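Local coordinates for protein glutamine cyclotransferase (Tannerella forsythia, PDB 6QRO) that probably catalyses the cyclisation of N-terminal glutamine to pyroglutamate at a zinc site, as a mammalian-like type II glutaminyl cyclase, at residues K100-L105 and K199-I204; T235-L240 and G306-N311; E39-F44 and D59-E64; Y217-S222 and G252-D257. All blocks are in the same frame, centred on the assembly; numbering follows the deposited sequence.

Burial and chemistry change together across the four contacts. Contact 1 is a buried strand pair in the central sheet, joined chiefly by backbone hydrogen bonds. Contacts 2 and 3 are partly buried helix pairs, which meet through side-chain packing rather than cross-segment hydrogen bonds. Contact 4 lies at the surface, where a buried carboxylate ties a helix start to a loop. Contacts 1 and 2 touch directly, with I204 CG2 4.2 Å from I309 CD1, and helix 227-239 of contact 2 also packs on F202 and I204. Contacts 3 and 4 lie on opposite sides of the chain's centre, their centres 27 Å apart.

Contact 1. Residues K100-L105 and K199-I204; sequences KSRRVL and KAEFGI
The amide of I204 donates to L105 O over 2.7 Å, and the same oxygen receives the CA-H of G203. On its other flank L105 N donates to F202 O at 3.1 Å, in the plane of that carbonyl. L105 therefore reaches the residues before and after G203, which is the evidence for a parallel bridge centred on L105 and G203, whose CA atoms are 4.3 Å apart. Further back, E201 N bonds to R103 O almost linearly (172°), but its modelled length is unusually short and deserves caution.

Side chains add to this backbone ladder. V104 turns CG1 away from its backbone N (chi1 163°), which leaves CG2 opposite the carbonyl carbon and over a face of the F202 ring, 4.1 Å from its centroid and 28° off the normal, a CH-pi contact. The ring is also stacked with Y229. Next to the bridge, L105 CB meets A200 CB at 3.9 Å. At the exposed end R102 and E201 form a salt bridge in which the carboxylate lies over a guanidinium face; its detail is doubtful because E201 OE2 is modelled too close to the arginine.

R103 turns its guanidinium elsewhere: NH2 donates to K100 O at 2.8 Å, close to the guanidinium plane. R103 also bonds to F96 O and Q97 O and forms a salt bridge with D159. Strand 103-109 lies between strands 157-163 and 203-207, parallel to both, an arrangement typical of the parallel centre of the mixed sheet in the M28 alpha/beta fold.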
loop_
_atom_site.group_PDB
_atom_site.type_symbol
_atom_site.label_atom_id
_atom_site.label_comp_id
_atom_site.label_asym_id
_atom_site.label_seq_id
_atom_site.Cartn_x
_atom_site.Cartn_y
_atom_site.Cartn_z
ATOM N N LYS A 100 13.989 4.135 -18.480
ATOM C CA LYS A 100 12.742 4.125 -19.246
ATOM C C LYS A 100 11.900 5.334 -18.848
ATOM O O LYS A 100 11.623 5.542 -17.665
ATOM C CB LYS A 100 11.930 2.858 -18.971
ATOM C CG LYS A 100 12.563 1.494 -19.225
ATOM C CD LYS A 100 12.301 0.968 -20.626
ATOM C CE LYS A 100 12.781 -0.475 -20.756
ATOM N NZ LYS A 100 12.163 -1.208 -21.903
ATOM N N SER A 101 11.473 6.124 -19.833
ATOM C CA SER A 101 10.683 7.312 -19.527
ATOM C C SER A 101 9.189 7.025 -19.364
ATOM O O SER A 101 8.497 7.816 -18.717
ATOM C CB SER A 101 10.913 8.407 -20.581
ATOM O OG SER A 101 10.820 7.926 -21.906
ATOM N N ARG A 102 8.671 5.932 -19.924
ATOM C CA ARG A 102 7.273 5.556 -19.729
ATOM C C ARG A 102 7.170 4.659 -18.501
ATOM O O ARG A 102 7.719 3.556 -18.485
ATOM C CB ARG A 102 6.750 4.859 -20.985
ATOM C CG ARG A 102 6.590 5.827 -22.172
ATOM C CD ARG A 102 6.177 5.118 -23.446
ATOM N NE ARG A 102 5.324 3.964 -23.198
ATOM C CZ ARG A 102 4.004 4.037 -23.080
ATOM N NH1 ARG A 102 3.285 2.942 -22.844
ATOM N NH2 ARG A 102 3.403 5.218 -23.163
ATOM N N ARG A 103 6.474 5.142 -17.464
ATOM C CA ARG A 103 6.533 4.515 -16.152
ATOM C C ARG A 103 5.149 4.392 -15.539
ATOM O O ARG A 103 4.277 5.234 -15.756
ATOM C CB ARG A 103 7.444 5.302 -15.191
ATOM C CG ARG A 103 8.742 5.750 -15.828
ATOM C CD ARG A 103 9.759 6.225 -14.800
ATOM N NE ARG A 103 10.043 5.122 -13.895
ATOM C CZ ARG A 103 10.731 4.036 -14.233
ATOM N NH1 ARG A 103 10.917 3.073 -13.345
ATOM N NH2 ARG A 103 11.196 3.892 -15.469
ATOM N N VAL A 104 4.996 3.360 -14.706
ATOM C CA VAL A 104 3.808 3.140 -13.888
ATOM C C VAL A 104 4.215 3.117 -12.423
ATOM O O VAL A 104 5.243 2.533 -12.061
ATOM C CB VAL A 104 3.074 1.839 -14.291
ATOM C CG1 VAL A 104 2.096 1.382 -13.216
ATOM C CG2 VAL A 104 2.315 2.054 -15.592
ATOM N N LEU A 105 3.416 3.788 -11.591
ATOM C CA LEU A 105 3.618 3.847 -10.149
ATOM C C LEU A 105 2.832 2.745 -9.442
ATOM O O LEU A 105 1.618 2.630 -9.619
ATOM C CB LEU A 105 3.196 5.231 -9.655
ATOM C CG LEU A 105 3.136 5.544 -8.174
ATOM C CD1 LEU A 105 4.531 5.452 -7.598
ATOM C CD2 LEU A 105 2.539 6.944 -7.990
ATOM N N LYS A 199 7.112 11.409 -13.207
ATOM C CA LYS A 199 5.910 11.192 -13.985
ATOM C C LYS A 199 5.606 9.706 -14.107
ATOM O O LYS A 199 6.509 8.888 -14.278
ATOM C CB LYS A 199 6.054 11.794 -15.391
ATOM C CG LYS A 199 6.209 13.299 -15.420
ATOM C CD LYS A 199 5.079 14.021 -14.690
ATOM C CE LYS A 199 5.167 15.536 -14.898
ATOM N NZ LYS A 199 6.531 16.063 -14.604
ATOM N N ALA A 200 4.328 9.373 -13.998
ATOM C CA ALA A 200 3.852 8.019 -14.183
ATOM C C ALA A 200 2.664 8.073 -15.133
ATOM O O ALA A 200 1.914 9.052 -15.149
ATOM C CB ALA A 200 3.458 7.357 -12.860
ATOM N N GLU A 201 2.516 7.025 -15.950
ATOM C CA GLU A 201 1.353 6.945 -16.828
ATOM C C GLU A 201 0.086 6.915 -15.994
ATOM O O GLU A 201 -0.861 7.670 -16.239
ATOM C CB GLU A 201 1.429 5.682 -17.698
ATOM C CG GLU A 201 2.771 5.486 -18.356
ATOM C CD GLU A 201 2.717 4.665 -19.609
ATOM O OE1 GLU A 201 2.059 3.592 -19.629
ATOM O OE2 GLU A 201 3.347 5.116 -20.587
ATOM N N PHE A 202 0.065 6.039 -14.999
ATOM C CA PHE A 202 -0.972 5.954 -13.983
ATOM C C PHE A 202 -0.350 5.265 -12.783
ATOM O O PHE A 202 0.772 4.757 -12.851
ATOM C CB PHE A 202 -2.219 5.229 -14.515
ATOM C CG PHE A 202 -1.966 3.806 -14.963
ATOM C CD1 PHE A 202 -1.407 3.553 -16.212
ATOM C CD2 PHE A 202 -2.317 2.725 -14.163
ATOM C CE1 PHE A 202 -1.185 2.263 -16.640
ATOM C CE2 PHE A 202 -2.102 1.431 -14.589
ATOM C CZ PHE A 202 -1.531 1.201 -15.835
ATOM N N GLY A 203 -1.094 5.238 -11.687
ATOM C CA GLY A 203 -0.609 4.653 -10.456
ATOM C C GLY A 203 -1.615 3.679 -9.886
ATOM O O GLY A 203 -2.823 3.829 -10.055
ATOM N N ILE A 204 -1.091 2.649 -9.230
ATOM C CA ILE A 204 -1.909 1.615 -8.603
ATOM C C ILE A 204 -1.469 1.495 -7.159
ATOM O O ILE A 204 -0.317 1.134 -6.887
ATOM C CB ILE A 204 -1.788 0.261 -9.321
ATOM C CG1 ILE A 204 -2.211 0.384 -10.784
ATOM C CG2 ILE A 204 -2.603 -0.801 -8.609
ATOM C CD1 ILE A 204 -2.095 -0.920 -11.555
#

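Contact 2. Residues T235-L240 and G306-N311; sequences TAAREL and GETILN
Around A237 and T308, whose CA atoms are 5.3 Å apart, the helical segments 235-239 and 306-311 pass at a steep angle. Their axes approach to 9.0 Å, and their N-to-C directions differ by 119°, well away from either parallel or antiparallel. Small residues sit at the approach: A237 CB touches T308 CG2 at 3.8 Å. The threonine hydroxyl makes its hydrogen bond to A304 O within its own helix, while OG1 and CG2 both lie against A237.

L240 adds a second patch of packing, its two methyl branches meeting different groups. CD1 lies against the opposing helix backbone, 3.5 Å from T308 CA and 3.6 Å from E307 O. CD2 instead faces the amide of N311, at 3.7 Å from OD1, as the two side chains run past one another in opposite senses. N311 reaches across because its CG points away from the backbone N (chi1 -174°), which also brings ND2 to within 3.9 Å of A236 CB. These are van der Waals contacts.

Y242 and F246 pack against T308 from the chain just beyond L240, while I309 and L310 turn to I145 on helix 132-151. The pair is thus part of the helical layer flanking the central sheet, as in three-layer alpha/beta folds of the M28 type.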
loop_
_atom_site.group_PDB
_atom_site.type_symbol
_atom_site.label_atom_id
_atom_site.label_comp_id
_atom_site.label_asym_id
_atom_site.label_seq_id
_atom_site.Cartn_x
_atom_site.Cartn_y
_atom_site.Cartn_z
ATOM N N THR A 235 -11.258 -5.113 -15.514
ATOM C CA THR A 235 -11.471 -5.969 -16.675
ATOM C C THR A 235 -10.472 -7.121 -16.679
ATOM O O THR A 235 -10.853 -8.293 -16.786
ATOM C CB THR A 235 -11.351 -5.134 -17.948
ATOM O OG1 THR A 235 -12.313 -4.078 -17.915
ATOM C CG2 THR A 235 -11.580 -5.985 -19.183
ATOM N N ALA A 236 -9.183 -6.793 -16.536
ATOM C CA ALA A 236 -8.137 -7.801 -16.478
ATOM C C ALA A 236 -8.383 -8.776 -15.340
ATOM O O ALA A 236 -8.085 -9.967 -15.464
ATOM C CB ALA A 236 -6.771 -7.135 -16.336
ATOM N N ALA A 237 -8.864 -8.283 -14.194
ATOM C CA ALA A 237 -9.127 -9.189 -13.082
ATOM C C ALA A 237 -10.200 -10.205 -13.446
ATOM O O ALA A 237 -10.067 -11.398 -13.147
ATOM C CB ALA A 237 -9.530 -8.401 -11.833
ATOM N N ARG A 238 -11.276 -9.764 -14.094
ATOM C CA ARG A 238 -12.314 -10.721 -14.455
ATOM C C ARG A 238 -11.823 -11.653 -15.566
ATOM O O ARG A 238 -12.086 -12.860 -15.528
ATOM C CB ARG A 238 -13.612 -9.973 -14.795
ATOM C CG ARG A 238 -14.797 -10.847 -15.213
ATOM C CD ARG A 238 -16.179 -10.223 -14.836
ATOM N NE ARG A 238 -16.414 -10.105 -13.379
ATOM C CZ ARG A 238 -16.433 -8.960 -12.675
ATOM N NH1 ARG A 238 -16.230 -7.789 -13.276
ATOM N NH2 ARG A 238 -16.655 -8.980 -11.351
ATOM N N GLU A 239 -11.060 -11.120 -16.528
ATOM C CA GLU A 239 -10.475 -11.964 -17.564
ATOM C C GLU A 239 -9.625 -13.082 -16.977
ATOM O O GLU A 239 -9.572 -14.180 -17.545
ATOM C CB GLU A 239 -9.636 -11.134 -18.531
ATOM C CG GLU A 239 -10.438 -10.337 -19.539
ATOM C CD GLU A 239 -9.539 -9.573 -20.495
ATOM O OE1 GLU A 239 -8.307 -9.583 -20.268
ATOM O OE2 GLU A 239 -10.052 -8.966 -21.464
ATOM N N LEU A 240 -8.919 -12.821 -15.872
ATOM C CA LEU A 240 -8.110 -13.862 -15.252
ATOM C C LEU A 240 -8.921 -14.775 -14.347
ATOM O O LEU A 240 -8.373 -15.756 -13.834
ATOM C CB LEU A 240 -6.978 -13.244 -14.430
ATOM C CG LEU A 240 -5.953 -12.385 -15.155
ATOM C CD1 LEU A 240 -5.149 -11.627 -14.132
ATOM C CD2 LEU A 240 -5.042 -13.239 -16.021
ATOM N N GLY A 306 -1.975 -10.136 -7.052
ATOM C CA GLY A 306 -0.670 -10.191 -7.693
ATOM C C GLY A 306 -0.751 -10.595 -9.159
ATOM O O GLY A 306 -0.112 -9.984 -10.028
ATOM N N GLU A 307 -1.534 -11.631 -9.448
ATOM C CA GLU A 307 -1.722 -12.062 -10.832
ATOM C C GLU A 307 -2.318 -10.950 -11.691
ATOM O O GLU A 307 -1.898 -10.751 -12.838
ATOM C CB GLU A 307 -2.652 -13.277 -10.856
ATOM C CG GLU A 307 -2.068 -14.571 -10.290
ATOM C CD GLU A 307 -1.183 -15.311 -11.283
ATOM O OE1 GLU A 307 -1.187 -14.934 -12.475
ATOM O OE2 GLU A 307 -0.492 -16.267 -10.873
ATOM N N THR A 308 -3.276 -10.193 -11.140
ATOM C CA THR A 308 -3.944 -9.151 -11.918
ATOM C C THR A 308 -2.992 -8.025 -12.303
ATOM O O THR A 308 -2.937 -7.613 -13.466
ATOM C CB THR A 308 -5.142 -8.605 -11.140
ATOM O OG1 THR A 308 -6.065 -9.665 -10.901
ATOM C CG2 THR A 308 -5.839 -7.531 -11.944
ATOM N N ILE A 309 -2.237 -7.511 -11.340
ATOM C CA ILE A 309 -1.332 -6.401 -11.619
ATOM C C ILE A 309 -0.202 -6.829 -12.555
ATOM O O ILE A 309 0.189 -6.085 -13.462
ATOM C CB ILE A 309 -0.831 -5.830 -10.286
ATOM C CG1 ILE A 309 -2.039 -5.328 -9.505
ATOM C CG2 ILE A 309 0.189 -4.709 -10.521
ATOM C CD1 ILE A 309 -1.724 -4.920 -8.139
ATOM N N LEU A 310 0.355 -8.016 -12.338
ATOM C CA LEU A 310 1.380 -8.527 -13.244
ATOM C C LEU A 310 0.860 -8.603 -14.682
ATOM O O LEU A 310 1.589 -8.302 -15.631
ATOM C CB LEU A 310 1.873 -9.883 -12.749
ATOM C CG LEU A 310 2.867 -9.756 -11.588
ATOM C CD1 LEU A 310 3.396 -11.112 -11.220
ATOM C CD2 LEU A 310 4.018 -8.822 -11.946
ATOM N N ASN A 311 -0.383 -9.044 -14.863
ATOM C CA ASN A 311 -0.971 -9.094 -16.196
ATOM C C ASN A 311 -1.063 -7.706 -16.834
ATOM O O ASN A 311 -0.675 -7.524 -17.996
ATOM C CB ASN A 311 -2.356 -9.746 -16.105
ATOM C CG ASN A 311 -2.991 -9.977 -17.464
ATOM O OD1 ASN A 311 -2.858 -11.054 -18.048
ATOM N ND2 ASN A 311 -3.689 -8.960 -17.974
#

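Contact 3. Residues E39-F44 and D59-E64; sequences ERQVAF and DYLAGE
Y60 spans the gap between the helical segments 39-43 and 59-64, whose axes stay 11.1 Å apart, and its ring is met by R40, Q41 and F44. Its CG stands opposite the amide nitrogen, which projects the ring across to the opposing helix. There the phenol oxygen comes to 3.3 Å from R40 CB.

Bends at chi2 and chi3 of the arginine carry its guanidinium across the tyrosine, the two side chains at about a right angle. Y60 CE1 lies over one guanidinium face, toward its rim, and is 3.4 Å from NH1. With the two planes 40° apart, the overlap is partial and tilted, not a flat stack. F44 approaches at the root of the same tyrosine, its CZ 3.7 Å from Y60 CB. The aromatic planes make 59° and their centroids are 5.6 Å apart, an oblique meeting. From within its own segment E64 lays CG over a face of the Y60 ring.

On the buried side Q41, extended beyond CG, crosses L61 at about a right angle, with CD and the L61 CD2 methyl 4.1 Å apart. Its NE2 is engaged by Y37 O. Both residues also pack on V139 of helix 132-151, and L61 reaches I92 of strand 86-96. Segment directions 153° apart, joined by a short connection, make helices 31-43 and 52-67 an antiparallel helical hairpin laid on the alpha/beta core.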
loop_
_atom_site.group_PDB
_atom_site.type_symbol
_atom_site.label_atom_id
_atom_site.label_comp_id
_atom_site.label_asym_id
_atom_site.label_seq_id
_atom_site.Cartn_x
_atom_site.Cartn_y
_atom_site.Cartn_z
ATOM N N GLU A 39 5.115 -11.876 6.217
ATOM C CA GLU A 39 5.511 -12.473 7.488
ATOM C C GLU A 39 6.822 -11.881 7.970
ATOM O O GLU A 39 7.014 -11.676 9.175
ATOM C CB GLU A 39 5.636 -13.995 7.312
ATOM C CG GLU A 39 5.635 -14.880 8.580
ATOM C CD GLU A 39 6.972 -14.966 9.304
ATOM O OE1 GLU A 39 8.039 -14.681 8.722
ATOM O OE2 GLU A 39 6.947 -15.329 10.487
ATOM N N ARG A 40 7.732 -11.580 7.040
ATOM C CA ARG A 40 9.033 -11.056 7.433
ATOM C C ARG A 40 8.903 -9.667 8.029
ATOM O O ARG A 40 9.523 -9.373 9.052
ATOM C CB ARG A 40 9.999 -11.028 6.236
ATOM C CG ARG A 40 10.483 -12.397 5.739
ATOM C CD ARG A 40 11.614 -12.995 6.577
ATOM N NE ARG A 40 12.653 -12.048 6.978
ATOM C CZ ARG A 40 13.842 -11.933 6.378
ATOM N NH1 ARG A 40 14.751 -11.065 6.827
ATOM N NH2 ARG A 40 14.143 -12.703 5.334
ATOM N N GLN A 41 8.100 -8.804 7.401
ATOM C CA GLN A 41 7.857 -7.465 7.929
ATOM C C GLN A 41 7.248 -7.525 9.324
ATOM O O GLN A 41 7.796 -6.973 10.282
ATOM C CB GLN A 41 6.927 -6.707 6.989
ATOM C CG GLN A 41 7.449 -6.480 5.582
ATOM C CD GLN A 41 6.358 -5.953 4.666
ATOM O OE1 GLN A 41 5.906 -4.818 4.823
ATOM N NE2 GLN A 41 5.927 -6.776 3.700
ATOM N N VAL A 42 6.106 -8.212 9.451
ATOM C CA VAL A 42 5.388 -8.318 10.717
ATOM C C VAL A 42 6.272 -8.969 11.776
ATOM O O VAL A 42 6.107 -8.713 12.970
ATOM C CB VAL A 42 4.055 -9.085 10.511
ATOM C CG1 VAL A 42 3.369 -9.394 11.835
ATOM C CG2 VAL A 42 3.117 -8.316 9.626
ATOM N N ALA A 43 7.205 -9.841 11.364
ATOM C CA ALA A 43 8.081 -10.519 12.316
ATOM C C ALA A 43 9.036 -9.564 13.011
ATOM O O ALA A 43 9.573 -9.909 14.072
ATOM C CB ALA A 43 8.896 -11.617 11.623
ATOM N N PHE A 44 9.249 -8.373 12.447
ATOM C CA PHE A 44 10.033 -7.344 13.126
ATOM C C PHE A 44 9.337 -6.798 14.370
ATOM O O PHE A 44 9.988 -6.159 15.196
ATOM C CB PHE A 44 10.332 -6.180 12.174
ATOM C CG PHE A 44 11.376 -6.492 11.132
ATOM C CD1 PHE A 44 12.699 -6.663 11.495
ATOM C CD2 PHE A 44 11.030 -6.611 9.793
ATOM C CE1 PHE A 44 13.667 -6.938 10.539
ATOM C CE2 PHE A 44 11.998 -6.891 8.827
ATOM C CZ PHE A 44 13.314 -7.054 9.205
ATOM N N ASP A 59 15.424 -0.952 6.438
ATOM C CA ASP A 59 16.558 -1.586 5.762
ATOM C C ASP A 59 16.107 -2.794 4.973
ATOM O O ASP A 59 16.528 -2.996 3.829
ATOM C CB ASP A 59 17.658 -2.015 6.744
ATOM C CG ASP A 59 18.526 -0.875 7.184
ATOM O OD1 ASP A 59 18.565 0.146 6.483
ATOM O OD2 ASP A 59 19.215 -1.007 8.210
ATOM N N TYR A 60 15.227 -3.597 5.562
ATOM C CA TYR A 60 14.812 -4.833 4.924
ATOM C C TYR A 60 14.078 -4.550 3.617
ATOM O O TYR A 60 14.393 -5.141 2.574
ATOM C CB TYR A 60 13.948 -5.632 5.896
ATOM C CG TYR A 60 13.337 -6.827 5.270
ATOM C CD1 TYR A 60 14.120 -7.930 4.944
ATOM C CD2 TYR A 60 11.977 -6.879 5.014
ATOM C CE1 TYR A 60 13.566 -9.037 4.367
ATOM C CE2 TYR A 60 11.414 -7.995 4.436
ATOM C CZ TYR A 60 12.214 -9.062 4.111
ATOM O OH TYR A 60 11.657 -10.169 3.537
ATOM N N LEU A 61 13.137 -3.604 3.640
ATOM C CA LEU A 61 12.357 -3.304 2.444
ATOM C C LEU A 61 13.227 -2.741 1.324
ATOM O O LEU A 61 13.180 -3.224 0.190
ATOM C CB LEU A 61 11.260 -2.312 2.799
ATOM C CG LEU A 61 10.192 -2.895 3.716
ATOM C CD1 LEU A 61 9.172 -1.811 4.031
ATOM C CD2 LEU A 61 9.554 -4.078 3.014
ATOM N N ALA A 62 14.049 -1.730 1.628
ATOM C CA ALA A 62 14.927 -1.156 0.612
ATOM C C ALA A 62 15.947 -2.172 0.101
ATOM O O ALA A 62 16.224 -2.237 -1.105
ATOM C CB ALA A 62 15.618 0.078 1.173
ATOM N N GLY A 63 16.505 -2.982 1.002
ATOM C CA GLY A 63 17.467 -3.986 0.584
ATOM C C GLY A 63 16.887 -4.961 -0.419
ATOM O O GLY A 63 17.526 -5.278 -1.424
ATOM N N GLU A 64 15.650 -5.409 -0.184
ATOM C CA GLU A 64 14.993 -6.340 -1.100
ATOM C C GLU A 64 14.742 -5.703 -2.454
ATOM O O GLU A 64 14.839 -6.381 -3.481
ATOM C CB GLU A 64 13.675 -6.851 -0.512
ATOM C CG GLU A 64 13.896 -7.866 0.586
ATOM C CD GLU A 64 14.626 -9.097 0.089
ATOM O OE1 GLU A 64 14.153 -9.758 -0.844
ATOM O OE2 GLU A 64 15.709 -9.386 0.617
#

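Contact 4. Residues Y217-S222 and G252-D257; sequences YKESTS and GAIVDD
An N-cap glutamate joins the start of helix 220-225 to the loop that leads into helix 257-265: E219 caps its own helix while accepting from I254 across the contact. OE1 takes the I254 amide at 2.8 Å, on its anti side and 18° out of the carboxylate plane. The same oxygen has weak bonds from T221 N and OG1. OE2 accepts S222 N at 2.8 Å, a donor that lies 40° out of the carboxylate plane, and S222 OG, also at 2.8 Å, nearly along its C-O axis. H258 NE2 is a further partner of OE2. In this buried group OE2 is thus gripped by several partners and OE1 by one firm and two weak bonds, which should restrict rotation of the carboxylate.

The side-chain path explains the geometry. CG is anti to the backbone N (chi1 -169°), and a bend at chi2 then turns the carboxylate to the first turn of the helix. That path also brings CG to 3.6 Å from I254 CG1, an apolar touch beside the polar one. One residue further along, the backbone closes the junction: S220 N donates to G252 O over 3.0 Å, with a nearly straight N-H...O.

I254 then leads away to pack on I273, its side chain about 9 Å from the bound zinc ion, which places this part of the loop near the metal site. S222 OG reaches D271 N on strand 269-273, K218 pairs through its backbone with A249 and G251, and the side chains of K218 and S222 rest on V230 of helix 227-239.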
loop_
_atom_site.group_PDB
_atom_site.type_symbol
_atom_site.label_atom_id
_atom_site.label_comp_id
_atom_site.label_asym_id
_atom_site.label_seq_id
_atom_site.Cartn_x
_atom_site.Cartn_y
_atom_site.Cartn_z
ATOM N N TYR A 217 -14.082 -3.292 -4.005
ATOM C CA TYR A 217 -15.001 -2.503 -4.796
ATOM C C TYR A 217 -14.255 -1.343 -5.432
ATOM O O TYR A 217 -13.137 -1.004 -5.040
ATOM C CB TYR A 217 -16.146 -1.961 -3.935
ATOM C CG TYR A 217 -17.138 -2.979 -3.420
ATOM C CD1 TYR A 217 -16.745 -4.031 -2.601
ATOM C CD2 TYR A 217 -18.485 -2.857 -3.724
ATOM C CE1 TYR A 217 -17.663 -4.938 -2.115
ATOM C CE2 TYR A 217 -19.407 -3.747 -3.242
ATOM C CZ TYR A 217 -18.996 -4.787 -2.443
ATOM O OH TYR A 217 -19.939 -5.675 -1.985
ATOM N N LYS A 218 -14.888 -0.732 -6.430
ATOM C CA LYS A 218 -14.304 0.418 -7.106
ATOM C C LYS A 218 -14.458 1.625 -6.195
ATOM O O LYS A 218 -15.580 2.029 -5.881
ATOM C CB LYS A 218 -14.986 0.671 -8.449
ATOM C CG LYS A 218 -15.046 -0.545 -9.373
ATOM C CD LYS A 218 -15.750 -0.197 -10.697
ATOM C CE LYS A 218 -15.495 -1.236 -11.786
ATOM N NZ LYS A 218 -16.372 -1.068 -12.983
ATOM N N GLU A 219 -13.332 2.159 -5.735
ATOM C CA GLU A 219 -13.313 3.257 -4.783
ATOM C C GLU A 219 -13.624 4.571 -5.495
ATOM O O GLU A 219 -13.200 4.789 -6.632
ATOM C CB GLU A 219 -11.936 3.282 -4.108
ATOM C CG GLU A 219 -11.775 4.169 -2.905
ATOM C CD GLU A 219 -11.377 5.553 -3.310
ATOM O OE1 GLU A 219 -11.790 6.513 -2.632
ATOM O OE2 GLU A 219 -10.649 5.678 -4.321
ATOM N N SER A 220 -14.370 5.454 -4.818
ATOM C CA SER A 220 -14.983 6.602 -5.504
ATOM C C SER A 220 -13.932 7.601 -5.996
ATOM O O SER A 220 -14.028 8.121 -7.116
ATOM C CB SER A 220 -16.010 7.289 -4.593
ATOM O OG SER A 220 -15.399 8.195 -3.704
ATOM N N THR A 221 -12.961 7.939 -5.148
ATOM C CA THR A 221 -11.878 8.810 -5.590
ATOM C C THR A 221 -11.139 8.213 -6.790
ATOM O O THR A 221 -10.715 8.946 -7.690
ATOM C CB THR A 221 -10.921 9.060 -4.424
ATOM O OG1 THR A 221 -11.646 9.610 -3.315
ATOM C CG2 THR A 221 -9.811 9.996 -4.815
ATOM N N SER A 222 -10.984 6.876 -6.825
ATOM C CA SER A 222 -10.317 6.219 -7.953
ATOM C C SER A 222 -11.115 6.358 -9.240
ATOM O O SER A 222 -10.551 6.660 -10.297
ATOM C CB SER A 222 -10.085 4.734 -7.661
ATOM O OG SER A 222 -9.294 4.547 -6.515
ATOM N N GLY A 252 -16.593 2.726 -1.109
ATOM C CA GLY A 252 -16.586 3.976 -0.383
ATOM C C GLY A 252 -15.699 5.024 -1.004
ATOM O O GLY A 252 -14.976 4.770 -1.968
ATOM N N ALA A 253 -15.830 6.243 -0.485
ATOM C CA ALA A 253 -14.865 7.297 -0.746
ATOM C C ALA A 253 -13.845 7.163 0.369
ATOM O O ALA A 253 -14.213 7.190 1.553
ATOM C CB ALA A 253 -15.520 8.679 -0.747
ATOM N N ILE A 254 -12.572 7.026 0.011
ATOM C CA ILE A 254 -11.564 6.605 0.976
ATOM C C ILE A 254 -10.403 7.579 1.003
ATOM O O ILE A 254 -9.856 7.929 -0.048
ATOM C CB ILE A 254 -11.067 5.173 0.698
ATOM C CG1 ILE A 254 -12.252 4.220 0.683
ATOM C CG2 ILE A 254 -10.078 4.726 1.766
ATOM C CD1 ILE A 254 -12.871 4.019 2.044
ATOM N N VAL A 255 -10.062 8.048 2.201
ATOM C CA VAL A 255 -8.812 8.770 2.412
ATOM C C VAL A 255 -7.655 7.774 2.356
ATOM O O VAL A 255 -7.594 6.834 3.158
ATOM C CB VAL A 255 -8.845 9.520 3.753
ATOM C CG1 VAL A 255 -7.471 10.113 4.100
ATOM C CG2 VAL A 255 -9.948 10.582 3.724
ATOM N N ASP A 256 -6.784 7.913 1.354
ATOM C CA ASP A 256 -5.639 7.012 1.255
ATOM C C ASP A 256 -4.511 7.679 0.488
ATOM O O ASP A 256 -4.673 8.762 -0.074
ATOM C CB ASP A 256 -6.007 5.682 0.595
ATOM C CG ASP A 256 -5.266 4.519 1.202
ATOM O OD1 ASP A 256 -4.183 4.741 1.775
ATOM O OD2 ASP A 256 -5.777 3.391 1.116
ATOM N N ASP A 257 -3.369 6.978 0.437
ATOM C CA ASP A 257 -2.167 7.532 -0.184
ATOM C C ASP A 257 -2.418 7.964 -1.621
ATOM O O ASP A 257 -1.791 8.909 -2.098
ATOM C CB ASP A 257 -1.016 6.523 -0.117
ATOM C CG ASP A 257 -0.479 6.343 1.289
ATOM O OD1 ASP A 257 -0.242 7.370 1.949
ATOM O OD2 ASP A 257 -0.283 5.195 1.740
#